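Local coordinates for protein muconate cycloisomerase (Azorhizobium caulinodans, PDB 3MY9) that belongs to the enolase superfamily, pairing an N-terminal capping domain with a TIM-barrel-like domain, and carries magnesium ions in the model, at residues A[41-44]-A[48-51]. Residues are numbered along the deposited sequence; the frame is centred on the assembly and turned at random.
Sequences EVTS and IVGW
Glu41 lays its aliphatic part over one face of the Trp51 indole: CB stands 3.7 Å from the centroid of the six-membered ring and only 8° off the ring normal, a CH-pi contact. With CG anti to the backbone N (chi1 -177°) and the chain extended beyond it, the side chain also meets Val49, whose CG1 lies 3.5 Å from Glu41 CG. This trio is the tightly packed part of the contact. The carboxylate plane is turned 43° from the ring, and OE1 forms a salt bridge with Arg12 of the adjoining strand 8-21, a bond that probably helps to fix the rotation of the carboxylate.

From Glu41 and Trp51 the packing thins towards the turn, where CG2 of Thr43 is 4.3 Å from CG2 of Val49, and Val49 and Ile48 are partly exposed. On the other face, Val42, paired across the strands with Gly50, lies against Ala111 and Ile115 of helix 102-120.

The backbones are joined by reciprocal bonds: Val42 N reaches Gly50 O at 2.9 Å, and Gly50 N returns to Val42 O at 2.9 Å. Towards the turn, Ser44 N donates to Ile48 O at 3.1 Å. The antiparallel register and the three-residue connection make this a beta hairpin, part of the N-terminal meander sheet that packs on helices in the capping domain of enolase-superfamily proteins.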
loop_
_atom_site.group_PDB
_atom_site.type_symbol
_atom_site.label_atom_id
_atom_site.label_comp_id
_atom_site.label_asym_id
_atom_site.label_seq_id
_atom_site.Cartn_x
_atom_site.Cartn_y
_atom_site.Cartn_z
ATOM N N GLU A 41 -14.743 31.115 38.222
ATOM C CA GLU A 41 -13.816 31.502 39.262
ATOM C C GLU A 41 -13.694 30.339 40.226
ATOM O O GLU A 41 -14.687 29.907 40.815
ATOM C CB GLU A 41 -14.321 32.745 40.015
ATOM C CG GLU A 41 -13.350 33.268 41.084
ATOM C CD GLU A 41 -14.041 34.071 42.189
ATOM O OE1 GLU A 41 -15.140 33.670 42.624
ATOM O OE2 GLU A 41 -13.474 35.092 42.641
ATOM N N VAL A 42 -12.478 29.847 40.408
ATOM C CA VAL A 42 -12.250 28.770 41.364
ATOM C C VAL A 42 -11.457 29.291 42.544
ATOM O O VAL A 42 -10.572 30.125 42.380
ATOM C CB VAL A 42 -11.536 27.583 40.701
ATOM C CG1 VAL A 42 -11.451 26.413 41.689
ATOM C CG2 VAL A 42 -12.283 27.176 39.456
ATOM N N THR A 43 -11.806 28.817 43.737
ATOM C CA THR A 43 -11.180 29.278 44.967
ATOM C C THR A 43 -10.713 28.097 45.814
ATOM O O THR A 43 -11.498 27.210 46.119
ATOM C CB THR A 43 -12.160 30.143 45.784
ATOM O OG1 THR A 43 -12.797 31.103 44.917
ATOM C CG2 THR A 43 -11.428 30.851 46.923
ATOM N N SER A 44 -9.440 28.090 46.195
ATOM C CA SER A 44 -8.879 26.987 46.981
ATOM C C SER A 44 -9.211 27.090 48.463
ATOM O O SER A 44 -9.624 28.147 48.948
ATOM C CB SER A 44 -7.361 26.959 46.855
ATOM O OG SER A 44 -6.802 28.037 47.589
ATOM N N ILE A 48 -6.700 31.060 47.612
ATOM C CA ILE A 48 -6.134 31.544 46.341
ATOM C C ILE A 48 -7.115 31.381 45.178
ATOM O O ILE A 48 -7.702 30.317 44.990
ATOM C CB ILE A 48 -4.827 30.805 45.973
ATOM C CG1 ILE A 48 -3.830 30.818 47.148
ATOM C CG2 ILE A 48 -4.195 31.456 44.768
ATOM C CD1 ILE A 48 -2.683 29.804 46.982
ATOM N N VAL A 49 -7.263 32.436 44.383
ATOM C CA VAL A 49 -8.288 32.498 43.350
ATOM C C VAL A 49 -7.691 32.302 41.959
ATOM O O VAL A 49 -6.607 32.803 41.675
ATOM C CB VAL A 49 -9.013 33.856 43.394
ATOM C CG1 VAL A 49 -10.107 33.920 42.346
ATOM C CG2 VAL A 49 -9.591 34.096 44.783
ATOM N N GLY A 50 -8.405 31.580 41.098
ATOM C CA GLY A 50 -7.992 31.399 39.709
ATOM C C GLY A 50 -9.159 31.491 38.755
ATOM O O GLY A 50 -10.285 31.154 39.112
ATOM N N TRP A 51 -8.894 31.941 37.536
ATOM C CA TRP A 51 -9.950 32.168 36.561
ATOM C C TRP A 51 -9.770 31.320 35.309
ATOM O O TRP A 51 -8.651 31.034 34.883
ATOM C CB TRP A 51 -10.023 33.655 36.192
ATOM C CG TRP A 51 -10.597 34.515 37.317
ATOM C CD1 TRP A 51 -9.922 35.042 38.373
ATOM C CD2 TRP A 51 -11.959 34.938 37.465
ATOM N NE1 TRP A 51 -10.778 35.769 39.172
ATOM C CE2 TRP A 51 -12.031 35.721 38.628
ATOM C CE3 TRP A 51 -13.122 34.740 36.708
ATOM C CZ2 TRP A 51 -13.224 36.283 39.074
ATOM C CZ3 TRP A 51 -14.298 35.311 37.136
ATOM C CH2 TRP A 51 -14.345 36.068 38.316
#